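Local atomic coordinates of putative transcriptional regulator MarR (Geobacillus stearothermophilus, PDB entry 2RDP), a protein that probably binds DNA as a dimeric transcriptional regulator of the MarR family, through a winged helix-turn-helix domain in each subunit. Residues L27-R30 / G31-L35; A47-W50 / L51-G55; L102-K105 / G106-I110; L121-V124 / L125-F128. All coordinates share one frame; numbering follows the deposited sequence. Where two conformers were deposited one is given.

Contact 1. Residues L27-R30 / G31-L35. With NA (sodium ion), chain B.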
loop_
_atom_site.group_PDB
_atom_site.type_symbol
_atom_site.label_atom_id
_atom_site.label_comp_id
_atom_site.label_asym_id
_atom_site.label_seq_id
_atom_site.Cartn_x
_atom_site.Cartn_y
_atom_site.Cartn_z
ATOM N N LEU A 27 2.507 6.359 1.067
ATOM C CA LEU A 27 2.619 6.179 -0.381
ATOM C C LEU A 27 1.277 5.987 -1.042
ATOM O O LEU A 27 1.075 6.412 -2.169
ATOM C CB LEU A 27 3.411 4.919 -0.640
ATOM C CG LEU A 27 4.507 4.725 -1.664
ATOM C CD1 LEU A 27 5.421 5.974 -1.841
ATOM C CD2 LEU A 27 5.340 3.479 -1.218
ATOM N N LYS A 28 0.376 5.299 -0.352
ATOM C CA LYS A 28 -0.965 5.014 -0.872
ATOM C C LYS A 28 -1.720 6.337 -1.009
ATOM O O LYS A 28 -2.329 6.597 -2.050
ATOM C CB LYS A 28 -1.731 4.006 0.028
ATOM C CG LYS A 28 -3.190 3.917 -0.264
ATOM C CD LYS A 28 -3.908 2.951 0.654
ATOM C CE LYS A 28 -5.387 3.187 0.575
ATOM N NZ LYS A 28 -6.124 2.192 1.401
ATOM N N GLN A 29 -1.664 7.156 0.043
ATOM C CA GLN A 29 -2.307 8.446 0.025
ATOM C C GLN A 29 -1.691 9.426 -1.000
ATOM O O GLN A 29 -2.438 10.106 -1.689
ATOM C CB GLN A 29 -2.330 9.063 1.442
ATOM C CG GLN A 29 -3.049 10.410 1.535
ATOM C CD GLN A 29 -4.499 10.384 1.035
ATOM O OE1 GLN A 29 -5.102 9.313 0.829
ATOM N NE2 GLN A 29 -5.084 11.571 0.879
ATOM N N ARG A 30 -0.362 9.527 -1.084
ATOM C CA ARG A 30 0.265 10.303 -2.171
ATOM C C ARG A 30 -0.276 9.869 -3.543
ATOM O O ARG A 30 -0.606 10.685 -4.359
ATOM C CB ARG A 30 1.781 10.156 -2.145
ATOM C CG ARG A 30 2.371 10.902 -1.041
ATOM C CD ARG A 30 3.779 10.455 -0.766
ATOM N NE ARG A 30 4.371 11.341 0.231
ATOM C CZ ARG A 30 4.971 12.496 -0.036
ATOM N NH1 ARG A 30 5.066 12.954 -1.279
ATOM N NH2 ARG A 30 5.475 13.208 0.954
ATOM N N GLY A 31 -0.379 8.559 -3.750
ATOM C CA GLY A 31 -0.939 7.974 -4.978
ATOM C C GLY A 31 -2.343 8.440 -5.238
ATOM O O GLY A 31 -2.660 8.812 -6.369
ATOM N N ARG A 32 -3.181 8.431 -4.187
ATOM C CA ARG A 32 -4.577 8.932 -4.226
ATOM C C ARG A 32 -4.687 10.401 -4.632
ATOM O O ARG A 32 -5.551 10.766 -5.433
ATOM C CB ARG A 32 -5.306 8.796 -2.876
ATOM C CG ARG A 32 -5.497 7.396 -2.289
ATOM C CD ARG A 32 -6.075 6.486 -3.299
ATOM N NE ARG A 32 -7.081 5.589 -2.726
ATOM C CZ ARG A 32 -7.008 4.260 -2.730
ATOM N NH1 ARG A 32 -5.951 3.630 -3.266
ATOM N NH2 ARG A 32 -8.005 3.576 -2.189
ATOM N N GLU A 33 -3.879 11.232 -3.991
ATOM C CA GLU A 33 -3.851 12.635 -4.230
ATOM C C GLU A 33 -3.477 12.908 -5.679
ATOM O O GLU A 33 -4.124 13.705 -6.343
ATOM C CB GLU A 33 -2.860 13.287 -3.269
ATOM C CG GLU A 33 -3.449 13.355 -1.881
ATOM C CD GLU A 33 -2.508 13.827 -0.781
ATOM O OE1 GLU A 33 -1.295 14.053 -1.046
ATOM O OE2 GLU A 33 -3.001 13.945 0.377
ATOM N N ILE A 34 -2.453 12.219 -6.172
ATOM C CA ILE A 34 -2.024 12.369 -7.556
ATOM C C ILE A 34 -3.153 12.000 -8.518
ATOM O O ILE A 34 -3.360 12.659 -9.499
ATOM C CB ILE A 34 -0.709 11.533 -7.835
ATOM C CG1 ILE A 34 0.505 12.265 -7.261
ATOM C CG2 ILE A 34 -0.532 11.210 -9.318
ATOM C CD1 ILE A 34 1.717 11.345 -7.094
ATOM N N LEU A 35 -3.883 10.929 -8.221
ATOM C CA LEU A 35 -4.929 10.472 -9.129
ATOM C C LEU A 35 -6.173 11.314 -9.131
ATOM O O LEU A 35 -7.018 11.130 -10.014
ATOM C CB LEU A 35 -5.298 9.038 -8.883
ATOM C CG LEU A 35 -4.429 7.948 -9.493
ATOM C CD1 LEU A 35 -5.107 6.648 -9.033
ATOM C CD2 LEU A 35 -4.351 7.996 -10.981
HETATM NA NA NA B . -9.337 10.124 -10.400
HETATM O O HOH W 1 -2.955 4.964 -3.933
#

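Contact 2. Residues A47-W50 / L51-G55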
loop_
_atom_site.group_PDB
_atom_site.type_symbol
_atom_site.label_atom_id
_atom_site.label_comp_id
_atom_site.label_asym_id
_atom_site.label_seq_id
_atom_site.Cartn_x
_atom_site.Cartn_y
_atom_site.Cartn_z
ATOM N N ALA A 47 -4.298 -1.787 -13.002
ATOM C CA ALA A 47 -4.551 -2.572 -14.194
ATOM C C ALA A 47 -3.720 -2.062 -15.380
ATOM O O ALA A 47 -3.025 -2.851 -16.040
ATOM C CB ALA A 47 -6.047 -2.571 -14.525
ATOM N N LEU A 48 -3.801 -0.755 -15.643
ATOM C CA LEU A 48 -3.086 -0.096 -16.739
ATOM C C LEU A 48 -1.564 -0.204 -16.642
ATOM O O LEU A 48 -0.890 -0.476 -17.634
ATOM C CB LEU A 48 -3.506 1.368 -16.850
ATOM C CG LEU A 48 -4.954 1.680 -17.272
ATOM C CD1 LEU A 48 -5.261 3.145 -17.073
ATOM C CD2 LEU A 48 -5.215 1.272 -18.693
ATOM N N GLN A 49 -1.027 0.035 -15.457
ATOM C CA GLN A 49 0.387 -0.149 -15.201
ATOM C C GLN A 49 0.855 -1.604 -15.471
ATOM O O GLN A 49 1.941 -1.799 -15.973
ATOM C CB GLN A 49 0.691 0.327 -13.772
ATOM C CG GLN A 49 1.974 -0.244 -13.136
ATOM C CD GLN A 49 1.752 -1.416 -12.145
ATOM O OE1 GLN A 49 0.763 -1.441 -11.399
ATOM N NE2 GLN A 49 2.708 -2.378 -12.130
ATOM N N TRP A 50 0.036 -2.615 -15.155
ATOM C CA TRP A 50 0.376 -4.016 -15.469
ATOM C C TRP A 50 0.448 -4.248 -16.976
ATOM O O TRP A 50 1.337 -4.929 -17.460
ATOM C CB TRP A 50 -0.618 -5.019 -14.834
ATOM C CG TRP A 50 -0.330 -5.341 -13.414
ATOM C CD1 TRP A 50 -1.145 -5.121 -12.332
ATOM C CD2 TRP A 50 0.873 -5.911 -12.894
ATOM N NE1 TRP A 50 -0.531 -5.520 -11.179
ATOM C CE2 TRP A 50 0.713 -6.009 -11.488
ATOM C CE3 TRP A 50 2.080 -6.349 -13.478
ATOM C CZ2 TRP A 50 1.724 -6.525 -10.648
ATOM C CZ3 TRP A 50 3.077 -6.875 -12.646
ATOM C CH2 TRP A 50 2.885 -6.966 -11.246
ATOM N N LEU A 51 -0.493 -3.679 -17.715
ATOM C CA LEU A 51 -0.497 -3.777 -19.165
ATOM C C LEU A 51 0.682 -3.036 -19.801
ATOM O O LEU A 51 1.265 -3.508 -20.779
ATOM C CB LEU A 51 -1.816 -3.234 -19.719
ATOM C CG LEU A 51 -3.072 -4.067 -19.434
ATOM C CD1 LEU A 51 -4.301 -3.246 -19.733
ATOM C CD2 LEU A 51 -3.052 -5.351 -20.232
ATOM N N LEU A 52 1.015 -1.866 -19.261
ATOM C CA LEU A 52 2.185 -1.121 -19.716
ATOM C C LEU A 52 3.457 -1.954 -19.493
ATOM O O LEU A 52 4.275 -2.101 -20.402
ATOM C CB LEU A 52 2.297 0.238 -18.998
ATOM C CG LEU A 52 3.410 1.231 -19.396
ATOM C CD1 LEU A 52 3.142 1.830 -20.749
ATOM C CD2 LEU A 52 3.579 2.334 -18.342
ATOM N N GLU A 53 3.572 -2.536 -18.306
ATOM C CA GLU A 53 4.781 -3.239 -17.903
ATOM C C GLU A 53 4.915 -4.665 -18.469
ATOM O O GLU A 53 6.033 -5.138 -18.701
ATOM C CB GLU A 53 4.913 -3.193 -16.376
ATOM C CG GLU A 53 5.289 -1.785 -15.865
ATOM C CD GLU A 53 5.053 -1.606 -14.384
ATOM O OE1 GLU A 53 4.625 -2.584 -13.731
ATOM O OE2 GLU A 53 5.285 -0.487 -13.870
ATOM N N GLU A 54 3.784 -5.321 -18.723
ATOM C CA GLU A 54 3.774 -6.703 -19.221
ATOM C C GLU A 54 3.329 -6.922 -20.651
ATOM O O GLU A 54 3.557 -8.000 -21.179
ATOM C CB GLU A 54 2.902 -7.565 -18.295
ATOM C CG GLU A 54 3.359 -7.556 -16.851
ATOM C CD GLU A 54 4.634 -8.340 -16.651
ATOM O OE1 GLU A 54 4.672 -9.527 -17.047
ATOM O OE2 GLU A 54 5.601 -7.768 -16.100
ATOM N N GLY A 55 2.693 -5.930 -21.276
ATOM C CA GLY A 55 2.058 -6.100 -22.600
ATOM C C GLY A 55 0.639 -6.654 -22.494
ATOM O O GLY A 55 0.067 -6.653 -21.403
#

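Contact 3. Residues L102-K105 / G106-I110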
loop_
_atom_site.group_PDB
_atom_site.type_symbol
_atom_site.label_atom_id
_atom_site.label_comp_id
_atom_site.label_asym_id
_atom_site.label_seq_id
_atom_site.Cartn_x
_atom_site.Cartn_y
_atom_site.Cartn_z
ATOM N N LEU A 102 -3.593 -2.351 -23.886
ATOM C CA LEU A 102 -3.501 -0.935 -23.639
ATOM C C LEU A 102 -3.674 -0.122 -24.911
ATOM O O LEU A 102 -2.855 -0.215 -25.842
ATOM C CB LEU A 102 -2.124 -0.637 -23.025
ATOM C CG LEU A 102 -1.937 0.683 -22.285
ATOM C CD1 LEU A 102 -2.983 0.839 -21.169
ATOM C CD2 LEU A 102 -0.486 0.809 -21.763
ATOM N N LEU A 103 -4.737 0.680 -24.953
ATOM C CA LEU A 103 -4.900 1.691 -26.005
ATOM C C LEU A 103 -4.089 2.978 -25.734
ATOM O O LEU A 103 -3.703 3.260 -24.597
ATOM C CB LEU A 103 -6.382 2.019 -26.199
ATOM C CG LEU A 103 -7.213 0.844 -26.708
ATOM C CD1 LEU A 103 -8.632 1.296 -26.993
ATOM C CD2 LEU A 103 -6.559 0.255 -27.946
ATOM N N GLU A 104 -3.863 3.770 -26.778
ATOM C CA GLU A 104 -3.069 4.997 -26.673
ATOM C C GLU A 104 -3.606 5.941 -25.607
ATOM O O GLU A 104 -2.820 6.580 -24.920
ATOM C CB GLU A 104 -2.991 5.729 -28.019
ATOM C CG GLU A 104 -2.119 7.000 -28.005
ATOM C CD GLU A 104 -2.151 7.733 -29.337
ATOM O OE1 GLU A 104 -2.831 7.257 -30.287
ATOM O OE2 GLU A 104 -1.494 8.794 -29.455
ATOM N N LYS A 105 -4.932 6.041 -25.497
ATOM C CA LYS A 105 -5.567 6.894 -24.495
ATOM C C LYS A 105 -5.213 6.440 -23.074
ATOM O O LYS A 105 -4.892 7.257 -22.216
ATOM C CB LYS A 105 -7.088 6.938 -24.695
ATOM C CG LYS A 105 -7.817 7.680 -23.562
ATOM C CD LYS A 105 -9.383 7.605 -23.768
ATOM C CE LYS A 105 -9.934 8.569 -22.541
ATOM N NZ LYS A 105 -11.461 8.526 -22.762
ATOM N N GLY A 106 -5.247 5.131 -22.838
ATOM C CA GLY A 106 -4.889 4.575 -21.546
ATOM C C GLY A 106 -3.428 4.780 -21.229
ATOM O O GLY A 106 -3.081 5.214 -20.125
ATOM N N GLU A 107 -2.570 4.464 -22.195
ATOM C CA GLU A 107 -1.111 4.613 -22.039
ATOM C C GLU A 107 -0.686 6.047 -21.752
ATOM O O GLU A 107 0.152 6.278 -20.905
ATOM C CB GLU A 107 -0.361 4.120 -23.280
ATOM C CG GLU A 107 1.092 3.821 -22.991
ATOM C CD GLU A 107 1.928 3.718 -24.238
ATOM O OE1 GLU A 107 1.414 4.114 -25.302
ATOM O OE2 GLU A 107 3.107 3.271 -24.152
ATOM N N ARG A 108 -1.284 6.993 -22.460
ATOM C CA ARG A 108 -0.971 8.401 -22.288
ATOM C C ARG A 108 -1.184 8.808 -20.830
ATOM O O ARG A 108 -0.282 9.374 -20.218
ATOM C CB ARG A 108 -1.813 9.259 -23.249
ATOM C CG ARG A 108 -0.997 10.107 -24.189
ATOM C CD ARG A 108 -1.821 11.261 -24.706
ATOM N NE ARG A 108 -2.121 11.149 -26.133
ATOM C CZ ARG A 108 -1.454 11.805 -27.087
ATOM N NH1 ARG A 108 -0.438 12.610 -26.768
ATOM N NH2 ARG A 108 -1.792 11.659 -28.362
ATOM N N ILE A 109 -2.355 8.476 -20.277
ATOM C CA ILE A 109 -2.700 8.762 -18.875
ATOM C C ILE A 109 -1.746 8.136 -17.838
ATOM O O ILE A 109 -1.263 8.831 -16.943
ATOM C CB ILE A 109 -4.162 8.323 -18.557
ATOM C CG1 ILE A 109 -5.161 9.260 -19.218
ATOM C CG2 ILE A 109 -4.441 8.327 -17.054
ATOM C CD1 ILE A 109 -6.529 8.684 -19.261
ATOM N N ILE A 110 -1.478 6.839 -17.937
ATOM C CA ILE A 110 -0.618 6.221 -16.956
ATOM C C ILE A 110 0.814 6.627 -16.979
ATOM O O ILE A 110 1.436 6.670 -15.942
ATOM C CB ILE A 110 -0.611 4.711 -16.970
ATOM C CG1 ILE A 110 -0.342 4.176 -18.364
ATOM C CG2 ILE A 110 -1.836 4.203 -16.271
ATOM C CD1 ILE A 110 0.067 2.793 -18.330
#

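Contact 4. Residues L121-V124 / L125-F128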
loop_
_atom_site.group_PDB
_atom_site.type_symbol
_atom_site.label_atom_id
_atom_site.label_comp_id
_atom_site.label_asym_id
_atom_site.label_seq_id
_atom_site.Cartn_x
_atom_site.Cartn_y
_atom_site.Cartn_z
ATOM N N LEU A 121 8.306 11.728 -5.693
ATOM C CA LEU A 121 9.388 11.040 -5.018
ATOM C C LEU A 121 10.703 11.801 -5.083
ATOM O O LEU A 121 11.409 11.891 -4.079
ATOM C CB LEU A 121 9.536 9.635 -5.583
ATOM C CG LEU A 121 10.603 8.745 -4.953
ATOM C CD1 LEU A 121 10.267 8.353 -3.514
ATOM C CD2 LEU A 121 10.755 7.506 -5.855
ATOM N N ALA A 122 11.047 12.352 -6.248
ATOM C CA ALA A 122 12.258 13.171 -6.338
ATOM C C ALA A 122 12.237 14.268 -5.249
ATOM O O ALA A 122 13.270 14.567 -4.665
ATOM C CB ALA A 122 12.414 13.777 -7.742
ATOM N N ASN A 123 11.063 14.840 -4.955
ATOM C CA ASN A 123 10.930 15.869 -3.885
ATOM C C ASN A 123 11.151 15.321 -2.497
ATOM O O ASN A 123 11.766 15.974 -1.679
ATOM C CB ASN A 123 9.567 16.588 -3.928
ATOM C CG ASN A 123 9.418 17.478 -5.153
ATOM O OD1 ASN A 123 10.409 17.994 -5.677
ATOM N ND2 ASN A 123 8.185 17.667 -5.622
ATOM N N VAL A 124 10.625 14.133 -2.225
ATOM C CA VAL A 124 10.860 13.443 -0.949
ATOM C C VAL A 124 12.344 13.103 -0.751
ATOM O O VAL A 124 12.852 13.159 0.359
ATOM C CB VAL A 124 10.020 12.162 -0.857
ATOM C CG1 VAL A 124 10.370 11.340 0.403
ATOM C CG2 VAL A 124 8.506 12.487 -0.945
ATOM N N LEU A 125 13.021 12.759 -1.841
ATOM C CA LEU A 125 14.396 12.279 -1.809
ATOM C C LEU A 125 15.457 13.361 -1.880
ATOM O O LEU A 125 16.635 13.032 -1.872
ATOM C CB LEU A 125 14.658 11.287 -2.955
ATOM C CG LEU A 125 13.945 9.928 -2.906
ATOM C CD1 LEU A 125 14.260 9.171 -4.194
ATOM C CD2 LEU A 125 14.350 9.127 -1.725
ATOM N N GLU A 126 15.063 14.632 -1.972
ATOM C CA GLU A 126 16.034 15.686 -2.242
ATOM C C GLU A 126 17.012 15.916 -1.105
ATOM O O GLU A 126 18.092 16.453 -1.333
ATOM C CB GLU A 126 15.391 16.996 -2.716
ATOM C CG GLU A 126 14.823 17.915 -1.629
ATOM C CD GLU A 126 13.685 18.806 -2.175
ATOM O OE1 GLU A 126 13.887 19.401 -3.270
ATOM O OE2 GLU A 126 12.590 18.884 -1.526
ATOM N N SER A 127 16.654 15.467 0.094
ATOM C CA SER A 127 17.554 15.574 1.233
ATOM C C SER A 127 18.440 14.338 1.444
ATOM O O SER A 127 19.309 14.358 2.307
ATOM C CB SER A 127 16.799 15.912 2.517
ATOM O OG SER A 127 16.022 14.807 2.917
ATOM N N PHE A 128 18.239 13.271 0.670
ATOM C CA PHE A 128 19.205 12.181 0.679
ATOM C C PHE A 128 20.443 12.625 -0.091
ATOM O O PHE A 128 20.326 13.287 -1.127
ATOM C CB PHE A 128 18.634 10.952 0.002
ATOM C CG PHE A 128 17.582 10.230 0.798
ATOM C CD1 PHE A 128 16.452 10.899 1.281
ATOM C CD2 PHE A 128 17.697 8.847 1.001
ATOM C CE1 PHE A 128 15.453 10.198 2.013
ATOM C CE2 PHE A 128 16.735 8.128 1.708
ATOM C CZ PHE A 128 15.601 8.800 2.221
HETATM O O HOH W 2 13.742 15.477 1.416
#

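Contact 1. Residues L27-R30 / G31-L35
Gln29 and Glu33 cross at about a right angle on the surface of helix 10-35, one turn apart. The amide and carboxylate planes stand 82° apart, and NE2 of Gln29 reaches OE2 of Glu33 at 3.2 Å from above the carboxylate plane, about 37° out of it. The bend of Gln29 at chi2 (56°), after a CG anti to the backbone N, turns the amide toward Glu33, whose extended chain reaches back along the helix to meet it. The other end of the amide, OE1, lies 3.7 Å from CG of Arg32.

Lys28 and Arg32 form the neighbouring i to i+4 pair. The lysine chain is fully extended, and CE, not the ammonium, lies over one face of the Arg32 guanidinium, offset toward the rim, 3.8 Å from CZ. NZ of Lys28 is 4.3 Å from NH2 of Arg32, a like-charge proximity that probably costs some energy. A water donates to Lys28 O at 2.6 Å and accepts a weak bond from Arg32 NH1. Arg30 turns elsewhere, to Asn26, Asp120 and the backbone of Met147 of the second subunit.

Leu35 O binds the sodium ion at 2.6 Å, with Tyr38 O and Ile40 O completing the protein ligands. The chemistry is thus divided: a single tilted amide-carboxylate bond and a water between a backbone carbonyl and, weakly, a guanidinium on the surface, and a backbone carbonyl turned to a metal at Leu35.

Contact 2. Residues A47-W50 / L51-G55
Gln49 and Glu53 meet one turn apart on helix 42-54, and the glutamate can be followed outward from its backbone. CB and CG of Glu53 both lie 3.3 Å from Gln49 O, the carbonyl that also accepts the Glu53 N-H. With CG anti to its own carbonyl carbon (chi1 -72°) and the chain extended beyond it, the carboxylate is carried back along the Gln49 side chain. There CD comes 3.3 Å from Gln49 NE2, and OE1 takes a hydrogen bond from NE2, lying in the amide plane. Its length of 2.5 Å is implausibly short and, as Glu53 has two conformers, its details are doubtful. The second oxygen, OE2, touches CG of Gln49 at 3.4 Å and in this conformer makes a salt bridge with Arg21 of the second subunit.

NE2 of Gln49 also lies over the centre of one face of the Trp50 ring and makes a weak hydrogen bond to Tyr22 OH of the second subunit. At that ring's edge, CG of Glu54 approaches CE3 to 3.8 Å, the two side chains lying side by side.

Gly55, the first residue beyond the helix, has positive phi. Along this part of the helix, Trp50 packs on helix 59-66 and meets Tyr22 of the second subunit, Ala47 faces helix 70-82, Leu51 touches Ile100 of strand 98-102, and Leu48 and Leu52 lie against Leu102 of that strand and Ile110 of helix 104-124.

Contact 3. Residues L102-K105 / G106-I110
Glu104 and Arg108 form a salt bridge one turn apart in the first turns of helix 104-124, with OE2 of the glutamate 3.1 Å from NH2 of the arginine. The two side chains lie side by side and point the same way, their carboxylate and guanidinium planes only 21° apart, and OE2 meets the guanidinium obliquely. Glu104 is extended throughout, with CG anti to the backbone N (chi1 -177°), whereas Arg108 bends at chi3. OE2 to NH2 is the one close pair; OE1 of Glu104 lies well beyond bonding distance of the guanidinium. Arg108 was deposited in two conformers, and the bridge is described for the one conformer given.

Beneath it the backbone sets the start of the helix. Leu103 occupies the N-cap position, and its backbone O accepts from Glu107 N at 2.9 Å with a donor angle of 173°, while Glu104 O takes Arg108 N. The following bond, Ile109 N to Lys105 O, is weak at 3.4 Å. The ammonium of Lys105 is held by Asn83 O.

Further in, Leu102, the last residue of strand 98-102, turns its side chain toward this first turn. It crosses the Glu107 side chain at about a right angle, CD2 touching CG at 3.6 Å, and the same methyl meets CD1 of Ile110 at 4.0 Å. Leu48 and Leu52 of helix 42-54 continue this apolar patch, while Ile109 packs on Pro39, Ile40 and Leu85. The turn therefore has two chemistries: a one-point ion pair between exposed side chains, probably weakened by solvent, and an apolar strand-to-helix seam extending into the winged-helix core.

Contact 4. Residues L121-V124 / L125-F128
Leu121 and Leu125 join the last turn of helix 104-124 to the connection that leads into helix 130-147, within the helical dimerisation region expected of a MarR protein. Leu125 N donates to Leu121 O at 2.9 Å with a donor angle of 145°, a normal helical bond, and more weakly to Ala122 O at 3.4 Å. The next bond of the series fails: Glu126 N lies near Ala122 O, but the angle is poor. Phe128 N instead turns to Leu125 O, and at Phe128 psi has swung to 140°, which takes the chain out of its coil.

The two leucine side chains cross obliquely. CG of Leu121 meets CD1 of Leu125 at 3.8 Å, while CG of Leu125 lies 3.4 Å from Leu121 O, so the second leucine packs on the carbonyl as well as on the isobutyl group. Its other methyl, CD2, lies over the centre of one face of the Phe128 ring, a contact between near neighbours. That ring also meets Phe136 of the same chain and makes a cation-pi contact with Lys142 of the second subunit. Leu121 and Leu125 pack on Leu20 and Leu16 of that subunit, making the turn part of the dimer interface.

A water spans the break in the backbone pattern: it lies 2.7 Å from Val124 O, to which it probably donates, and 2.8 Å from Ser127 OG, to which it is also hydrogen-bonded.

Contact 1 is a surface contact, whereas the other three are partly buried. Contacts 3 and 4 share helix 104-124 but lie at its two ends, their centres about 28 Å apart: one begins the helix beside the wing strand, the other leaves it at the dimer interface. Contact 2 touches contact 3 directly, Leu48 CB coming 3.3 Å from Ile110 CG2, so the apolar sides of the two join. Contact 1 meets contact 4 through Arg30 against Val124. Contacts 1, 2 and 4 all reach the second subunit. Amide-carboxylate bonds distinguish contacts 1 and 2, an ion pair contact 3, and leucine packing contact 4.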